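Local coordinates for protein 5-carboxymethyl-2-hydroxymuconate semialdehyde dehydrogenase (Thermus thermophilus, PDB 2D4E) that probably oxidises 5-carboxymethyl-2-hydroxymuconate semialdehyde to the corresponding acid with NAD, as a tetrameric member of the aldehyde dehydrogenase family, at residues L47-N52 with V344-H349; A114-R119 with S299-R304. All coordinates share one frame; numbering follows the deposited sequence.

Interaction 1 (L47-N52 with V344-H349); sequences LDPATN and VGPLIH. With NA (sodium ion), chain I.
Pro49 and Pro346 press together where the turn of the β hairpin 43-59 meets the loop leading into helix 350-365. The two backbones run nearly antiparallel, 160° apart, yet no hydrogen bond joins them directly; prolines and carbonyls interlock instead. Pro49 CB lies 3.2 Å from Leu347 O and also faces Ile348 O. In return the Pro346 ring rests on the Pro49 carbonyl, its CB 3.4 Å from Pro49 O, and Pro346 CG reaches Ala50 CB at 4.3 Å. Further along, Leu47 extends one methyl to the His349 ring: Leu47 CD1 is 3.9 Å from His349 NE2, and the methyl meets the ring at a slant, beside NE2 and CD2. The His349 CG stands anti to the backbone N (chi1 -169°), which swings the ring back to this methyl although its CB points away.

An Asx turn sets the shape of the hairpin side: Asp48 OD2, met from above the carboxylate plane, accepts from Ala50 N at 2.9 Å, while Asp48 O takes the amides of both Thr51 and Asn52. OD1 of the same carboxylate forms a salt bridge with Arg19. His349, the N-cap of helix 350-365, accepts from Glu351 N through ND1, and its ring stacks on Trp200.

The sodium ion, bound to Leu47 O at 2.5 Å and also to Ser46, Asp113 and Trp200, reaches the other segment only through a water. That water, 2.5 Å from the ion, donates to Ile348 O at 3.1 Å.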
# COMPACT_ATOMS: atom_id res chain seq x y z
N LEU C 47 37.01 24.84 16.60
CA LEU C 47 37.08 25.23 18.00
C LEU C 47 36.24 24.36 18.94
O LEU C 47 35.31 23.66 18.52
CB LEU C 47 36.61 26.68 18.15
CG LEU C 47 37.15 27.73 17.17
CD1 LEU C 47 36.52 29.08 17.47
CD2 LEU C 47 38.67 27.81 17.29
N ASP C 48 36.59 24.42 20.22
CA ASP C 48 35.87 23.73 21.28
C ASP C 48 34.97 24.85 21.79
O ASP C 48 35.44 25.78 22.44
CB ASP C 48 36.86 23.27 22.36
CG ASP C 48 36.18 22.76 23.62
OD1 ASP C 48 36.87 22.12 24.44
OD2 ASP C 48 34.97 23.00 23.81
N PRO C 49 33.66 24.79 21.50
CA PRO C 49 32.71 25.82 21.93
C PRO C 49 32.69 26.17 23.41
O PRO C 49 32.18 27.22 23.79
CB PRO C 49 31.37 25.27 21.44
CG PRO C 49 31.58 23.79 21.45
CD PRO C 49 32.96 23.64 20.90
N ALA C 50 33.26 25.30 24.24
CA ALA C 50 33.31 25.55 25.67
C ALA C 50 34.44 26.49 26.06
O ALA C 50 34.37 27.15 27.10
CB ALA C 50 33.45 24.24 26.43
N THR C 51 35.48 26.58 25.24
CA THR C 51 36.63 27.43 25.55
C THR C 51 37.13 28.25 24.36
O THR C 51 37.97 29.14 24.51
CB THR C 51 37.80 26.59 26.04
OG1 THR C 51 38.19 25.69 24.99
CG2 THR C 51 37.40 25.77 27.26
N ASN C 52 36.62 27.93 23.17
CA ASN C 52 37.04 28.60 21.95
C ASN C 52 38.51 28.36 21.64
O ASN C 52 39.14 29.14 20.93
CB ASN C 52 36.72 30.10 22.02
CG ASN C 52 35.24 30.38 21.82
OD1 ASN C 52 34.59 29.77 20.98
ND2 ASN C 52 34.70 31.30 22.61
N VAL C 344 22.17 23.15 29.96
CA VAL C 344 22.39 23.97 28.77
C VAL C 344 23.87 24.30 28.66
O VAL C 344 24.48 24.86 29.57
CB VAL C 344 21.57 25.28 28.81
CG1 VAL C 344 22.11 26.28 27.78
CG2 VAL C 344 20.11 24.98 28.51
N GLY C 345 24.46 23.92 27.52
CA GLY C 345 25.86 24.18 27.28
C GLY C 345 26.07 25.41 26.41
O GLY C 345 25.16 26.22 26.26
N PRO C 346 27.27 25.57 25.83
CA PRO C 346 27.59 26.71 24.98
C PRO C 346 27.16 26.52 23.52
O PRO C 346 26.98 25.40 23.06
CB PRO C 346 29.10 26.79 25.10
CG PRO C 346 29.48 25.34 25.10
CD PRO C 346 28.44 24.70 26.02
N LEU C 347 27.00 27.64 22.82
CA LEU C 347 26.63 27.61 21.42
C LEU C 347 27.86 27.20 20.62
O LEU C 347 28.99 27.31 21.10
CB LEU C 347 26.09 28.97 20.98
CG LEU C 347 24.87 29.42 21.79
CD1 LEU C 347 24.29 30.69 21.18
CD2 LEU C 347 23.82 28.31 21.80
N ILE C 348 27.61 26.74 19.40
CA ILE C 348 28.65 26.23 18.52
C ILE C 348 29.88 27.08 18.22
O ILE C 348 31.00 26.57 18.21
CB ILE C 348 28.02 25.82 17.16
CG1 ILE C 348 29.05 25.09 16.30
CG2 ILE C 348 27.48 27.05 16.44
CD1 ILE C 348 29.53 23.78 16.92
N HIS C 349 29.70 28.37 17.98
CA HIS C 349 30.81 29.22 17.60
C HIS C 349 30.54 30.66 18.02
O HIS C 349 29.38 31.07 18.12
CB HIS C 349 30.95 29.11 16.07
CG HIS C 349 32.20 29.70 15.51
ND1 HIS C 349 32.37 31.05 15.32
CD2 HIS C 349 33.33 29.11 15.05
CE1 HIS C 349 33.55 31.27 14.77
NE2 HIS C 349 34.16 30.11 14.59
NA NA I . 33.84 22.67 16.78
O HOH W 1 33.05 24.99 16.51

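Interaction 2 (A114-R119 with S299-R304)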
# COMPACT_ATOMS: atom_id res chain seq x y z
N ALA C 114 31.01 19.99 19.12
CA ALA C 114 29.76 20.74 18.94
C ALA C 114 29.09 21.32 20.18
O ALA C 114 28.05 21.97 20.06
CB ALA C 114 28.77 19.88 18.16
N GLY C 115 29.66 21.09 21.36
CA GLY C 115 29.11 21.67 22.57
C GLY C 115 27.86 21.15 23.26
O GLY C 115 27.38 21.78 24.21
N GLN C 116 27.30 20.02 22.82
CA GLN C 116 26.11 19.49 23.49
C GLN C 116 26.53 18.69 24.72
O GLN C 116 27.64 18.17 24.77
CB GLN C 116 25.30 18.59 22.54
CG GLN C 116 24.70 19.30 21.32
CD GLN C 116 23.74 20.42 21.68
OE1 GLN C 116 23.01 20.34 22.67
NE2 GLN C 116 23.71 21.47 20.86
N VAL C 117 25.65 18.58 25.71
CA VAL C 117 25.98 17.83 26.91
C VAL C 117 26.25 16.37 26.55
O VAL C 117 25.51 15.76 25.79
CB VAL C 117 24.84 17.91 27.96
CG1 VAL C 117 24.65 19.35 28.39
CG2 VAL C 117 23.57 17.36 27.38
N LEU C 118 27.32 15.82 27.12
CA LEU C 118 27.74 14.46 26.82
C LEU C 118 26.66 13.38 26.81
O LEU C 118 26.58 12.61 25.86
CB LEU C 118 28.89 14.04 27.75
CG LEU C 118 29.63 12.75 27.35
CD1 LEU C 118 30.16 12.86 25.91
CD2 LEU C 118 30.78 12.50 28.33
N ARG C 119 25.84 13.32 27.85
CA ARG C 119 24.80 12.29 27.88
C ARG C 119 23.83 12.38 26.69
O ARG C 119 23.40 11.36 26.15
CB ARG C 119 24.01 12.34 29.20
CG ARG C 119 23.21 13.62 29.42
CD ARG C 119 22.47 13.57 30.76
NE ARG C 119 21.69 14.78 31.00
CZ ARG C 119 22.21 15.96 31.32
NH1 ARG C 119 23.53 16.10 31.45
NH2 ARG C 119 21.41 17.00 31.52
N SER C 299 16.19 22.42 25.36
CA SER C 299 17.05 21.25 25.25
C SER C 299 17.95 21.42 24.02
O SER C 299 17.66 22.24 23.14
CB SER C 299 16.22 19.97 25.10
OG SER C 299 15.55 19.96 23.85
N PHE C 300 19.03 20.65 23.97
CA PHE C 300 19.98 20.71 22.85
C PHE C 300 20.50 22.15 22.64
O PHE C 300 20.75 22.58 21.51
CB PHE C 300 19.32 20.18 21.57
CG PHE C 300 20.25 19.37 20.70
CD1 PHE C 300 20.88 19.95 19.60
CD2 PHE C 300 20.51 18.03 20.99
CE1 PHE C 300 21.77 19.21 18.81
CE2 PHE C 300 21.40 17.28 20.20
CZ PHE C 300 22.03 17.88 19.11
N ASN C 301 20.67 22.86 23.76
CA ASN C 301 21.15 24.24 23.77
C ASN C 301 20.37 25.14 22.82
O ASN C 301 20.91 26.11 22.32
CB ASN C 301 22.64 24.32 23.40
CG ASN C 301 23.52 23.44 24.28
OD1 ASN C 301 23.11 23.03 25.36
ND2 ASN C 301 24.74 23.17 23.81
N GLY C 302 19.10 24.81 22.59
CA GLY C 302 18.29 25.63 21.69
C GLY C 302 18.67 25.51 20.22
O GLY C 302 18.07 26.15 19.37
N GLU C 303 19.65 24.66 19.92
CA GLU C 303 20.10 24.48 18.54
C GLU C 303 19.48 23.23 17.90
O GLU C 303 20.16 22.36 17.37
CB GLU C 303 21.63 24.41 18.53
CG GLU C 303 22.26 25.63 19.19
CD GLU C 303 23.75 25.48 19.44
OE1 GLU C 303 24.17 24.45 20.01
OE2 GLU C 303 24.51 26.40 19.07
N ARG C 304 18.15 23.18 17.96
CA ARG C 304 17.38 22.07 17.41
C ARG C 304 16.42 22.63 16.36
O ARG C 304 15.71 23.61 16.62
CB ARG C 304 16.60 21.38 18.53
CG ARG C 304 15.80 20.18 18.08
CD ARG C 304 16.29 18.90 18.72
NE ARG C 304 15.97 18.81 20.14
CZ ARG C 304 16.43 17.84 20.94
NH1 ARG C 304 17.21 16.89 20.44
NH2 ARG C 304 16.10 17.82 22.22
O HOH W 2 23.00 20.03 25.19
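The link between helices 103-114 and 118-136 meets the loop that follows helix 286-298, and Gln116 stacking on Phe300 is the centre of the contact. The amide lies almost flat on one face of the ring, the planes 10° apart, with Gln116 CD 3.5 Å above the centre of the Phe300 ring. A bend at chi2 (-60°) folds the amide back over the ring, and Gln116 CG adds a CH-pi contact to the same face, 3.9 Å from the centroid. From there Gln116 NE2 gives a weak hydrogen bond of 3.2 Å to Phe300 O, and lies 3.1 Å from Glu303 OE1.

Beside the stack, Asn301 ND2 donates to Gly115 O at 3.0 Å. The acceptor lies in the Asn301 amide plane, but the donor sits 56° above the plane of the Gly115 carbonyl. Asn301 OD1 is held by Gly345 N, and Glu303 OE2 by Ile348 N, so both side chains turn their other ends to the loop 344-349. A water accepts from Val117 N at 3.1 Å, beside the Asn301 and Gln116 side-chain oxygens.

An alanine at Phe300 removes the flat surface under the Gln116 amide, which would probably be freer to turn and to lose its weak bond to the carbonyl of this residue. Ile120 and Gln124 of helix 118-136 also touch the Phe300 side chain.

Phe300, Asn301 and Gly302 all have positive phi, and Glu303 N donates to Phe300 O at 2.8 Å, as in a left-handed 3-10-like turn; in aldehyde dehydrogenases the loop at this place carries the catalytic cysteine.

From the N terminus, the chain passes the hairpin 43-59, then the helix link 114-119, and only after the five-stranded parallel sheet reaches 299-304 and finally 344-349. Interaction 2 therefore closes a loop nested inside the longer one closed by interaction 1. The centres lie 10 Å apart, and the segments of the two contacts meet: the loops 299-304 and 344-349 are joined directly, and Pro49 CG packs on Gly115 N at 3.3 Å. Together they tie the hairpin 43-59 and the link between helices 103-114 and 118-136 to the loops around the seven-stranded mixed sheet, with the sodium ion and NAD close by.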